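Local atomic coordinates of deoxyhypusine hydroxylase (Homo sapiens, PDB entry 4D50), a protein that hydroxylates the deoxyhypusine side chain of translation initiation factor eIF5A with a non-haem diiron centre, completing the formation of hypusine. Residues L134-L137 with E143-A146; G147-V152 with L218-H223; G164-A169 with Y181-A186; A169-S174 with L199-H204; F210-G215 with R244-E249. All coordinates share one frame; numbering follows the deposited sequence.

Interaction 1: residues L134-L137 with E143-A146; sequences LEWL and EPAA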
# COMPACT_ATOMS: atom_id res chain seq x y z
N LEU A 134 7.67 -9.14 -12.10
CA LEU A 134 7.64 -10.58 -12.41
C LEU A 134 8.86 -10.99 -13.29
O LEU A 134 9.42 -12.06 -13.06
CB LEU A 134 6.35 -11.02 -13.02
CG LEU A 134 5.14 -10.94 -12.10
CD1 LEU A 134 3.87 -11.37 -12.84
CD2 LEU A 134 5.29 -11.70 -10.80
N GLU A 135 9.24 -10.15 -14.24
CA GLU A 135 10.38 -10.39 -15.07
C GLU A 135 11.66 -10.41 -14.24
O GLU A 135 12.56 -11.21 -14.50
CB GLU A 135 10.43 -9.39 -16.21
CG GLU A 135 9.18 -9.58 -17.13
CD GLU A 135 9.05 -8.57 -18.25
OE1 GLU A 135 9.63 -7.42 -18.15
OE2 GLU A 135 8.33 -8.95 -19.23
N TRP A 136 11.74 -9.54 -13.25
CA TRP A 136 12.91 -9.52 -12.36
C TRP A 136 13.01 -10.81 -11.56
O TRP A 136 14.05 -11.48 -11.52
CB TRP A 136 12.90 -8.24 -11.55
CG TRP A 136 14.17 -7.93 -10.80
CD1 TRP A 136 15.10 -7.06 -11.15
CD2 TRP A 136 14.59 -8.51 -9.58
NE1 TRP A 136 16.08 -7.01 -10.23
CE2 TRP A 136 15.81 -7.94 -9.25
CE3 TRP A 136 14.04 -9.48 -8.73
CZ2 TRP A 136 16.50 -8.26 -8.11
CZ3 TRP A 136 14.75 -9.82 -7.55
CH2 TRP A 136 16.00 -9.24 -7.28
N LEU A 137 11.91 -11.22 -10.96
CA LEU A 137 11.88 -12.41 -10.17
C LEU A 137 12.30 -13.63 -11.03
O LEU A 137 13.13 -14.45 -10.59
CB LEU A 137 10.48 -12.69 -9.69
CG LEU A 137 9.94 -11.75 -8.61
CD1 LEU A 137 8.47 -12.08 -8.43
CD2 LEU A 137 10.75 -11.93 -7.33
N GLU A 143 12.62 -13.83 -4.91
CA GLU A 143 12.54 -12.56 -4.24
C GLU A 143 13.94 -12.12 -3.94
O GLU A 143 14.84 -12.97 -3.79
CB GLU A 143 11.79 -12.68 -2.88
CG GLU A 143 10.34 -13.05 -2.93
CD GLU A 143 9.47 -11.95 -3.51
OE1 GLU A 143 9.96 -10.79 -3.65
OE2 GLU A 143 8.30 -12.28 -3.83
N PRO A 144 14.16 -10.80 -3.85
CA PRO A 144 15.48 -10.37 -3.44
C PRO A 144 15.80 -10.81 -1.99
O PRO A 144 14.92 -11.35 -1.29
CB PRO A 144 15.43 -8.84 -3.58
CG PRO A 144 13.98 -8.49 -3.58
CD PRO A 144 13.24 -9.68 -4.10
N ALA A 145 17.06 -10.65 -1.56
CA ALA A 145 17.42 -10.96 -0.18
C ALA A 145 16.58 -10.03 0.68
O ALA A 145 16.25 -8.90 0.27
CB ALA A 145 18.88 -10.74 0.09
N ALA A 146 16.21 -10.52 1.84
CA ALA A 146 15.39 -9.77 2.74
C ALA A 146 16.16 -8.51 3.16
O ALA A 146 17.32 -8.57 3.61
CB ALA A 146 15.02 -10.62 3.94
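Glu143 meets Leu137 first, mainly through its backbone: methyl CD2 of Leu137 lies 3.6 Å from Glu143 N and about equally far from Glu143 CA. The alpha carbons of these two residues are 6.0 Å apart, the closest alpha-carbon pair across the segments. Glu143 points its CB away from helix residues 134-137, but the chain bends at chi2 (-69°) and folds the carboxylate back, leaving OE1 3.9 Å from Leu137 CD2. That is only a van der Waals touch; the charge is answered elsewhere, since OE2 forms a salt bridge with Arg133 and accepts a hydrogen bond from Gln71. The carbonyl carbon of Glu143 also sits at the edge of the Trp136 indole, near its plane.

Pro144 comes next and takes the six-membered ring of Trp136. CB of the proline is 3.8 Å from Trp136 CH2, and its CD is 3.8 Å from CZ3, so two ring carbons share the contact. The proline lies at a slant to the indole. The indole gets there because Trp136 CG stands anti to the backbone N (chi1 -168°), beside the carbonyl carbon. Pro156 touches both Trp136 and Pro144, and His140 stacks on the indole.

No hydrogen bond joins the two segments, which bury 163 Å² between them. This is plain surface packing, in which the loop leaving helix 121-140 doubles back against the last turns of that helix, away from the iron site.

Interaction 2: residues G147-V152 with L218-H223; sequences GPYLSV and LGQLQH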
# COMPACT_ATOMS: atom_id res chain seq x y z
N GLY A 147 15.50 -7.37 3.02
CA GLY A 147 16.03 -6.11 3.44
C GLY A 147 15.50 -5.74 4.81
O GLY A 147 14.95 -6.56 5.54
N PRO A 148 15.66 -4.49 5.19
CA PRO A 148 15.20 -3.91 6.46
C PRO A 148 13.70 -3.77 6.64
O PRO A 148 13.25 -3.46 7.70
CB PRO A 148 15.84 -2.54 6.48
CG PRO A 148 16.22 -2.24 5.07
CD PRO A 148 16.44 -3.53 4.38
N TYR A 149 12.91 -3.92 5.57
CA TYR A 149 11.43 -3.88 5.68
C TYR A 149 10.84 -5.24 5.28
O TYR A 149 11.38 -5.93 4.47
CB TYR A 149 10.90 -2.75 4.80
CG TYR A 149 11.37 -1.41 5.36
CD1 TYR A 149 12.61 -0.90 5.01
CD2 TYR A 149 10.64 -0.75 6.32
CE1 TYR A 149 13.09 0.27 5.58
CE2 TYR A 149 11.09 0.42 6.87
CZ TYR A 149 12.32 0.92 6.47
OH TYR A 149 12.83 2.03 6.93
N LEU A 150 9.78 -5.64 5.94
CA LEU A 150 9.22 -6.97 5.75
C LEU A 150 8.14 -6.97 4.70
O LEU A 150 7.68 -8.06 4.28
CB LEU A 150 8.71 -7.55 7.06
CG LEU A 150 9.77 -7.76 8.17
CD1 LEU A 150 9.15 -8.12 9.49
CD2 LEU A 150 10.84 -8.78 7.76
N SER A 151 7.82 -5.80 4.21
CA SER A 151 6.87 -5.63 3.12
C SER A 151 7.35 -6.31 1.89
O SER A 151 8.58 -6.40 1.64
CB SER A 151 6.61 -4.13 2.81
OG SER A 151 7.80 -3.43 2.60
N VAL A 152 6.40 -6.73 1.06
CA VAL A 152 6.72 -7.09 -0.28
C VAL A 152 6.49 -5.90 -1.19
O VAL A 152 5.35 -5.43 -1.33
CB VAL A 152 5.82 -8.25 -0.78
CG1 VAL A 152 6.21 -8.65 -2.22
CG2 VAL A 152 5.82 -9.43 0.20
N LEU A 218 7.74 6.91 2.81
CA LEU A 218 7.98 7.89 3.88
C LEU A 218 7.30 7.42 5.18
O LEU A 218 7.89 7.58 6.29
CB LEU A 218 7.56 9.31 3.45
CG LEU A 218 8.52 10.01 2.49
CD1 LEU A 218 7.88 11.27 1.91
CD2 LEU A 218 9.90 10.19 3.06
N GLY A 219 6.11 6.83 5.11
CA GLY A 219 5.45 6.26 6.24
C GLY A 219 6.16 5.04 6.78
O GLY A 219 6.16 4.75 8.01
N GLN A 220 6.88 4.30 5.91
CA GLN A 220 7.63 3.13 6.37
C GLN A 220 8.90 3.56 7.03
O GLN A 220 9.21 3.04 8.15
CB GLN A 220 8.00 2.24 5.18
CG GLN A 220 6.87 1.48 4.57
CD GLN A 220 7.43 0.45 3.57
OE1 GLN A 220 8.10 0.79 2.59
NE2 GLN A 220 7.21 -0.79 3.88
N LEU A 221 9.61 4.51 6.40
CA LEU A 221 10.88 5.06 6.90
C LEU A 221 10.61 5.78 8.24
O LEU A 221 11.38 5.65 9.20
CB LEU A 221 11.45 6.07 5.95
CG LEU A 221 12.78 6.72 6.31
CD1 LEU A 221 13.88 5.68 6.65
CD2 LEU A 221 13.21 7.56 5.17
N GLN A 222 9.47 6.45 8.33
CA GLN A 222 9.07 6.99 9.65
C GLN A 222 10.06 8.02 10.18
O GLN A 222 10.14 8.23 11.41
CB GLN A 222 8.86 5.84 10.69
CG GLN A 222 7.41 5.53 10.97
CD GLN A 222 7.19 4.63 12.19
OE1 GLN A 222 6.66 3.55 12.08
NE2 GLN A 222 7.61 5.10 13.36
N HIS A 223 10.80 8.69 9.30
CA HIS A 223 11.73 9.70 9.71
C HIS A 223 11.01 11.05 9.77
O HIS A 223 10.35 11.48 8.80
CB HIS A 223 12.90 9.85 8.80
CG HIS A 223 14.04 10.60 9.42
ND1 HIS A 223 14.02 11.96 9.64
CD2 HIS A 223 15.21 10.15 9.92
CE1 HIS A 223 15.15 12.34 10.22
NE2 HIS A 223 15.89 11.26 10.40
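A loop-to-helix contact at the protein surface joins Tyr149 and Ser151 of the long connection between helices 121-140 and 163-171 to Gln220 and Leu221 at the C-terminal end of helix 208-221. Its polar part is a single bond: Gln220 NE2 donates to Ser151 OG over 3.0 Å with an N-H...O angle of 157°. The hydroxyl lies practically in the amide plane, only 2° out of it. Extended beyond CG, the glutamine chain carries its amide out to the loop. Both ends of the bond are tied further, because Ser151 OG also bonds Asp153 and Gln220 OE1 accepts from Arg188, an arrangement that should restrain rotation of the amide.

Tyr149 supplies the van der Waals part. Its CE2 edge meets the carbonyl oxygen of Gln220 at 3.5 Å, near the ring plane, while CB of Gln220 lies 4.0 Å from the same carbon. Farther out, the phenol OH sits 3.6 Å from Leu221 CA and 3.8 Å from its methyl CD1. Replacing this tyrosine with an alanine would probably open a gap beside Gln220 and Leu221, leaving the amide-to-hydroxyl bond as the main tie between loop and helix.

Helix 177-190 flanks the loop, with Arg188 touching Tyr149 and Ser151 and Asn189 touching Tyr149, while helix 193-201 receives Leu221 through Ala196.

Interaction 3: residues G164-A169 with Y181-A186; sequences GRLREA and YRAMFA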
# COMPACT_ATOMS: atom_id res chain seq x y z
N GLY A 164 22.93 10.63 -3.01
CA GLY A 164 22.77 11.70 -4.02
C GLY A 164 22.48 11.16 -5.42
O GLY A 164 21.61 11.65 -6.11
N ARG A 165 23.19 10.10 -5.81
CA ARG A 165 22.91 9.39 -7.06
C ARG A 165 21.51 8.69 -7.12
O ARG A 165 20.84 8.72 -8.15
CB ARG A 165 23.98 8.31 -7.29
CG ARG A 165 25.36 8.88 -7.60
CD ARG A 165 26.28 7.73 -8.01
NE ARG A 165 27.73 8.01 -7.99
CZ ARG A 165 28.60 7.64 -7.02
NH1 ARG A 165 28.20 7.01 -5.92
NH2 ARG A 165 29.89 7.95 -7.14
N LEU A 166 21.08 8.15 -5.99
CA LEU A 166 19.68 7.64 -5.89
C LEU A 166 18.62 8.74 -6.07
O LEU A 166 17.58 8.56 -6.75
CB LEU A 166 19.48 6.93 -4.54
CG LEU A 166 20.25 5.62 -4.35
CD1 LEU A 166 20.21 5.15 -2.94
CD2 LEU A 166 19.74 4.55 -5.29
N ARG A 167 18.90 9.90 -5.48
CA ARG A 167 17.98 11.04 -5.57
C ARG A 167 17.87 11.45 -7.02
O ARG A 167 16.82 11.71 -7.54
CB ARG A 167 18.47 12.19 -4.71
CG ARG A 167 17.70 13.48 -4.89
CD ARG A 167 18.45 14.61 -4.18
NE ARG A 167 17.83 15.86 -4.57
CZ ARG A 167 17.99 16.45 -5.77
NH1 ARG A 167 18.76 15.94 -6.74
NH2 ARG A 167 17.32 17.58 -6.01
N GLU A 168 19.00 11.47 -7.71
CA GLU A 168 18.90 11.85 -9.12
C GLU A 168 18.04 10.94 -9.92
O GLU A 168 17.23 11.39 -10.76
CB GLU A 168 20.30 11.94 -9.75
CG GLU A 168 21.11 13.11 -9.25
CD GLU A 168 22.43 13.25 -10.03
OE1 GLU A 168 22.68 12.40 -10.94
OE2 GLU A 168 23.24 14.16 -9.69
N ALA A 169 18.19 9.65 -9.67
CA ALA A 169 17.43 8.62 -10.38
C ALA A 169 15.95 8.75 -10.08
O ALA A 169 15.12 8.75 -10.97
CB ALA A 169 17.92 7.25 -10.00
N TYR A 181 11.27 3.60 -9.14
CA TYR A 181 10.83 2.88 -7.94
C TYR A 181 11.96 2.15 -7.29
O TYR A 181 12.08 2.02 -6.04
CB TYR A 181 9.70 1.89 -8.28
CG TYR A 181 8.30 2.44 -8.18
CD1 TYR A 181 7.92 3.57 -8.90
CD2 TYR A 181 7.34 1.75 -7.51
CE1 TYR A 181 6.65 4.09 -8.80
CE2 TYR A 181 6.05 2.28 -7.42
CZ TYR A 181 5.72 3.44 -8.07
OH TYR A 181 4.40 3.95 -8.04
N ARG A 182 12.88 1.60 -8.09
CA ARG A 182 14.00 0.90 -7.45
C ARG A 182 14.87 1.88 -6.59
O ARG A 182 15.36 1.53 -5.53
CB ARG A 182 14.88 0.23 -8.57
CG ARG A 182 14.20 -0.92 -9.24
CD ARG A 182 15.18 -1.89 -9.91
NE ARG A 182 16.13 -2.45 -8.98
CZ ARG A 182 17.18 -3.17 -9.38
NH1 ARG A 182 17.39 -3.37 -10.68
NH2 ARG A 182 18.04 -3.60 -8.49
N ALA A 183 15.01 3.10 -7.07
CA ALA A 183 15.84 4.12 -6.43
C ALA A 183 15.07 4.59 -5.18
O ALA A 183 15.66 4.80 -4.15
CB ALA A 183 16.02 5.27 -7.37
N MET A 184 13.77 4.56 -5.26
CA MET A 184 12.87 4.97 -4.16
C MET A 184 13.04 3.96 -2.99
O MET A 184 13.23 4.36 -1.83
CB MET A 184 11.39 5.00 -4.58
CG MET A 184 10.48 5.72 -3.60
SD MET A 184 8.74 5.37 -4.05
CE MET A 184 8.58 6.17 -5.61
N PHE A 185 13.00 2.66 -3.27
CA PHE A 185 13.18 1.67 -2.23
C PHE A 185 14.58 1.64 -1.72
O PHE A 185 14.78 1.44 -0.51
CB PHE A 185 12.67 0.27 -2.66
CG PHE A 185 11.21 0.27 -2.81
CD1 PHE A 185 10.39 0.41 -1.69
CD2 PHE A 185 10.64 0.22 -4.07
CE1 PHE A 185 9.02 0.51 -1.82
CE2 PHE A 185 9.26 0.40 -4.17
CZ PHE A 185 8.50 0.60 -3.05
N ALA A 186 15.59 1.90 -2.59
CA ALA A 186 16.97 2.04 -2.07
C ALA A 186 17.15 3.23 -1.14
O ALA A 186 17.88 3.13 -0.16
CB ALA A 186 17.96 2.16 -3.22
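The helical segments 164-169 and 181-186 (of helices 163-171 and 177-190) run roughly antiparallel, their N-to-C directions 144° apart (signed crossing angle -144°). Their axes come within 8.5 Å, and the closest alpha carbons, Leu166 and Ala183, are 5.2 Å apart. The approach is consistent with alanines supplying three of the four touching residues. No hydrogen bond crosses the interface, and each helix keeps its own backbone bonding.

Leu166 is the one large side chain in the contact. Its CG lies anti to the carbonyl carbon (chi1 -68°), which places both methyls against the second helix. CD2 touches Ala186 CB at 3.6 Å and CD1 reaches the same carbon at 3.8 Å, so the fork of the leucine meets one small methyl with both branches. CD2 also lies 4.3 Å from Ala183 CB, a looser touch. A glycine in its place would probably open a gap over Ala186 and Ala183, leaving the pair of helices held mainly by alanine contacts.

One turn further on, Ala169 CB meets Ala183 CB methyl to methyl at 3.8 Å. Ala183 CB also rests 3.7 Å from the carbonyl oxygen of Leu166, so this single carbon touches both backbone and side chain of the opposing helix. Of the four touching residues, Leu166, Ala183 and Ala186 are buried. Elsewhere on the second segment, Tyr181 and Phe185 touch helix 208-221.

Such close apolar packing of consecutive antiparallel helices is characteristic of HEAT-type alpha-helical repeats, and residues 181-186 belong to the third HEAT-like repeat.

Interaction 4: residues A169-S174 with L199-H204; sequences ALLDES and LAEGLH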
# COMPACT_ATOMS: atom_id res chain seq x y z
N ALA A 169 18.19 9.65 -9.67
CA ALA A 169 17.43 8.62 -10.38
C ALA A 169 15.95 8.75 -10.08
O ALA A 169 15.12 8.75 -10.97
CB ALA A 169 17.92 7.25 -10.00
N LEU A 170 15.64 8.91 -8.81
CA LEU A 170 14.22 9.07 -8.34
C LEU A 170 13.44 10.19 -9.04
O LEU A 170 12.27 10.00 -9.39
CB LEU A 170 14.23 9.31 -6.79
CG LEU A 170 12.89 9.57 -6.12
CD1 LEU A 170 12.17 8.25 -5.98
CD2 LEU A 170 12.95 10.35 -4.80
N LEU A 171 14.10 11.36 -9.16
CA LEU A 171 13.54 12.61 -9.69
C LEU A 171 13.69 12.78 -11.21
O LEU A 171 13.20 13.79 -11.72
CB LEU A 171 14.14 13.79 -9.00
CG LEU A 171 14.14 13.76 -7.46
CD1 LEU A 171 14.85 15.00 -6.95
CD2 LEU A 171 12.71 13.71 -6.90
N ASP A 172 14.30 11.81 -11.88
CA ASP A 172 14.45 11.83 -13.34
C ASP A 172 13.18 11.39 -14.08
O ASP A 172 12.84 10.19 -14.17
CB ASP A 172 15.68 11.02 -13.75
CG ASP A 172 16.08 11.25 -15.20
OD1 ASP A 172 15.34 11.97 -15.92
OD2 ASP A 172 17.17 10.70 -15.57
N GLU A 173 12.47 12.34 -14.64
CA GLU A 173 11.19 12.00 -15.33
C GLU A 173 11.37 11.23 -16.67
O GLU A 173 10.42 10.65 -17.19
CB GLU A 173 10.39 13.26 -15.59
CG GLU A 173 10.02 14.08 -14.34
CD GLU A 173 8.79 13.62 -13.56
OE1 GLU A 173 8.06 12.69 -13.96
OE2 GLU A 173 8.52 14.28 -12.53
N SER A 174 12.59 11.19 -17.21
CA SER A 174 12.86 10.45 -18.42
C SER A 174 13.20 8.98 -18.21
O SER A 174 13.20 8.25 -19.16
CB SER A 174 14.03 11.07 -19.17
OG SER A 174 15.22 10.93 -18.39
N LEU A 199 13.51 11.69 -0.78
CA LEU A 199 12.22 11.03 -1.01
C LEU A 199 11.12 12.11 -1.12
O LEU A 199 10.31 12.11 -2.06
CB LEU A 199 11.95 10.00 0.08
CG LEU A 199 12.65 8.67 -0.19
CD1 LEU A 199 12.61 7.83 1.06
CD2 LEU A 199 12.02 7.81 -1.31
N ALA A 200 11.16 13.06 -0.18
CA ALA A 200 10.04 14.01 -0.02
C ALA A 200 9.95 14.91 -1.25
O ALA A 200 8.86 15.35 -1.55
CB ALA A 200 10.12 14.81 1.24
N GLU A 201 11.07 15.15 -1.92
CA GLU A 201 11.07 15.87 -3.22
C GLU A 201 10.23 15.15 -4.21
O GLU A 201 9.66 15.77 -5.10
CB GLU A 201 12.47 16.10 -3.76
CG GLU A 201 13.34 16.97 -2.87
CD GLU A 201 14.77 17.18 -3.44
OE1 GLU A 201 14.89 17.69 -4.54
OE2 GLU A 201 15.73 16.87 -2.76
N GLY A 202 10.10 13.80 -4.11
CA GLY A 202 9.22 13.14 -5.04
C GLY A 202 7.74 13.44 -4.90
O GLY A 202 6.94 13.10 -5.77
N LEU A 203 7.34 14.11 -3.83
CA LEU A 203 5.97 14.51 -3.68
C LEU A 203 5.60 15.68 -4.62
O LEU A 203 4.44 16.01 -4.72
CB LEU A 203 5.63 14.92 -2.24
CG LEU A 203 5.74 13.77 -1.27
CD1 LEU A 203 5.77 14.27 0.16
CD2 LEU A 203 4.66 12.81 -1.54
N HIS A 204 6.58 16.15 -5.35
CA HIS A 204 6.40 17.28 -6.32
C HIS A 204 6.60 16.82 -7.78
O HIS A 204 6.59 17.63 -8.70
CB HIS A 204 7.34 18.40 -5.94
CG HIS A 204 7.03 18.96 -4.60
ND1 HIS A 204 7.71 18.62 -3.46
CD2 HIS A 204 5.99 19.73 -4.21
CE1 HIS A 204 7.13 19.21 -2.42
NE2 HIS A 204 6.09 19.87 -2.84
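A glutamate oxygen packed against a leucine methyl is the odd feature here: Glu201 OE1 lies 3.6 Å from Leu171 CD1. The carboxylate takes its charge partner from Arg167, whose NH2 forms a salt bridge with OE1, so the leucine lies beside an ion pair. The Leu171 and Glu201 side chains cross at about a right angle, and CB of the glutamate also rests on the leucine methyls.

Leu171's other branch, CD2, reaches the backbone instead, 3.8 Å from Gly202 N. Leu170 turns its CG anti to the backbone N (chi1 177°), and this brings CD2 within 3.9 Å of Leu199 CA; the two leucine CD2 methyls are 4.4 Å apart, a loose contact. No hydrogen bond links the segments.

Beyond the helix, Asp172 OD1 takes both the N-H of Ser174 (3.1 Å) and its hydroxyl (2.7 Å), which approach from one face of the carboxylate. The backbone bond makes this an Asx turn.

Met184 of helix 177-190 touches both Leu170 and Leu199, so that helix packs against this mainly leucine-lined contact of helices 163-171 and 193-201, as in an alpha-helical HEAT-like repeat stack.

Interaction 5: residues F210-G215 with R244-E249; sequences FRHEVG and RHECAE. With FE (Fe (III) ion), chain D; FE (Fe (III) ion), chain C; PER (peroxide ion), chain E.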
# COMPACT_ATOMS: atom_id res chain seq x y z
N PHE A 210 3.19 7.32 -8.57
CA PHE A 210 4.53 7.61 -8.05
C PHE A 210 4.52 8.38 -6.75
O PHE A 210 5.19 7.96 -5.76
CB PHE A 210 5.32 8.41 -9.10
CG PHE A 210 6.72 8.86 -8.66
CD1 PHE A 210 6.90 10.08 -7.99
CD2 PHE A 210 7.84 8.11 -8.93
CE1 PHE A 210 8.14 10.53 -7.66
CE2 PHE A 210 9.11 8.52 -8.47
CZ PHE A 210 9.24 9.74 -7.87
N ARG A 211 3.76 9.47 -6.69
CA ARG A 211 3.69 10.29 -5.46
C ARG A 211 3.13 9.50 -4.29
O ARG A 211 3.54 9.64 -3.14
CB ARG A 211 2.83 11.53 -5.69
CG ARG A 211 3.58 12.52 -6.56
CD ARG A 211 2.97 13.92 -6.56
NE ARG A 211 1.58 13.94 -6.89
CZ ARG A 211 1.07 13.96 -8.14
NH1 ARG A 211 1.88 13.86 -9.21
NH2 ARG A 211 -0.27 14.06 -8.32
N HIS A 212 2.13 8.70 -4.56
CA HIS A 212 1.54 7.93 -3.50
C HIS A 212 2.53 6.95 -2.93
O HIS A 212 2.56 6.73 -1.73
CB HIS A 212 0.19 7.32 -3.99
CG HIS A 212 0.06 5.83 -4.03
ND1 HIS A 212 0.67 5.08 -5.01
CD2 HIS A 212 -0.73 4.97 -3.35
CE1 HIS A 212 0.40 3.81 -4.80
NE2 HIS A 212 -0.49 3.72 -3.84
N GLU A 213 3.30 6.31 -3.80
CA GLU A 213 4.33 5.42 -3.36
C GLU A 213 5.34 6.12 -2.49
O GLU A 213 5.80 5.53 -1.49
CB GLU A 213 4.98 4.72 -4.56
CG GLU A 213 5.71 3.48 -4.14
CD GLU A 213 4.81 2.33 -3.68
OE1 GLU A 213 3.74 2.11 -4.29
OE2 GLU A 213 5.22 1.65 -2.71
N VAL A 214 5.75 7.32 -2.89
CA VAL A 214 6.65 8.14 -2.06
C VAL A 214 6.10 8.31 -0.66
O VAL A 214 6.80 8.10 0.36
CB VAL A 214 6.90 9.49 -2.74
CG1 VAL A 214 7.69 10.46 -1.84
CG2 VAL A 214 7.74 9.27 -4.00
N GLY A 215 4.79 8.58 -0.61
CA GLY A 215 4.03 8.75 0.67
C GLY A 215 4.15 7.45 1.50
O GLY A 215 4.44 7.47 2.68
N ARG A 244 -3.10 12.06 -1.14
CA ARG A 244 -3.35 12.68 0.15
C ARG A 244 -3.65 11.63 1.23
O ARG A 244 -3.15 11.72 2.35
CB ARG A 244 -4.46 13.70 0.08
CG ARG A 244 -4.25 14.87 -0.90
CD ARG A 244 -5.53 15.70 -1.05
NE ARG A 244 -5.79 16.29 0.24
CZ ARG A 244 -6.98 16.54 0.76
NH1 ARG A 244 -8.10 16.21 0.12
NH2 ARG A 244 -6.99 17.00 1.97
N HIS A 245 -4.41 10.61 0.87
CA HIS A 245 -4.62 9.45 1.80
C HIS A 245 -3.33 8.76 2.23
O HIS A 245 -3.15 8.46 3.43
CB HIS A 245 -5.60 8.43 1.22
CG HIS A 245 -5.08 7.04 1.25
ND1 HIS A 245 -5.11 6.29 2.41
CD2 HIS A 245 -4.60 6.24 0.28
CE1 HIS A 245 -4.57 5.12 2.16
NE2 HIS A 245 -4.33 5.02 0.86
N GLU A 246 -2.38 8.55 1.30
CA GLU A 246 -1.17 7.87 1.63
C GLU A 246 -0.30 8.71 2.58
O GLU A 246 0.30 8.16 3.51
CB GLU A 246 -0.42 7.49 0.32
CG GLU A 246 0.33 6.19 0.42
CD GLU A 246 -0.56 5.01 0.68
OE1 GLU A 246 -1.48 4.75 -0.09
OE2 GLU A 246 -0.32 4.36 1.72
N CYS A 247 -0.32 10.01 2.35
CA CYS A 247 0.36 11.01 3.19
C CYS A 247 -0.24 11.03 4.60
O CYS A 247 0.47 11.01 5.58
CB CYS A 247 0.37 12.37 2.52
SG CYS A 247 1.52 12.42 1.13
N ALA A 248 -1.57 10.91 4.68
CA ALA A 248 -2.24 10.87 5.95
C ALA A 248 -1.83 9.58 6.72
O ALA A 248 -1.55 9.60 7.94
CB ALA A 248 -3.73 10.91 5.73
N GLU A 249 -1.84 8.44 6.03
CA GLU A 249 -1.40 7.19 6.62
C GLU A 249 0.01 7.30 7.13
O GLU A 249 0.29 6.80 8.21
CB GLU A 249 -1.47 6.03 5.63
CG GLU A 249 -2.80 5.34 5.50
CD GLU A 249 -2.68 3.81 5.24
OE1 GLU A 249 -1.62 3.14 5.36
OE2 GLU A 249 -3.72 3.26 4.90
FE FE D . -3.16 3.49 -0.19
FE FE C . -1.74 1.91 -3.30
O1 PER E . -3.51 3.20 -2.93
O2 PER E . -3.75 4.45 -2.06
O HOH W 1 -2.43 2.66 1.66
O HOH W 2 -1.58 1.99 -1.17
O HOH W 3 0.13 0.78 -3.21
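Glu246 chi1 (-146°) sets CG 3.1 Å from the His212 carbonyl oxygen, and the bend at chi2 turns the carboxylate so that OE1 reaches an iron ion. His212, at an unusual chi1 of 118°, swings its imidazole toward the metals, and His245 is similarly displaced from a staggered chi1. His212 CD2 comes 3.4 Å from Glu246 OE1.

Within this contact each helix serves a different iron. His245 NE2 (2.2 Å) and Glu246 OE1 (2.1 Å) bind one iron, with His61; His212 NE2 (2.3 Å) binds the other, with His94 and Glu95. Peroxide joins them, O2 on the first and O1 on the second, and water 2 also bridges both. This is the peroxo-diiron(III) centre, built from His-Glu pairs and lone histidines on HEAT-like repeats, residues 210-215 in the fourth and 244-249 in the fifth.

Segments 210-215 and 244-249 (of helices 208-221 and 241-254) run almost parallel, 6° apart, their axes 8.1 Å from each other. A side chain at Gly215 would come tight against Glu246 CB. Leu209 O accepts from His212 ND1 and Ser277 bonds His245 ND1, which, with the NE2-iron bonds, should restrain the ring rotations; water 1, bound to the first iron, donates to Glu246 OE2.

How the interactions relate
Along the chain, interaction 1 closes before interaction 2 opens, and the loop that leaves helix 121-140 serves both, their centres 17 Å apart. Interactions 3 and 4 lie inside the span closed by interaction 2; their centres are 8 Å apart, they share Ala169 on helix 163-171, and the Arg167-Glu201 salt bridge joins them. Interaction 5 shares helix 208-221 with interaction 2, its centre 14 Å from those of interactions 2 and 4. Packing is continuous from helices 163-171, 177-190 and 193-201 to helix 208-221: Met184 touches Glu213 and Val214, and Leu170 touches Phe210. Helical packing thus runs from interactions 3 and 4 to the diiron centre, while interaction 1 reaches interaction 3 through Trp136 against Arg182.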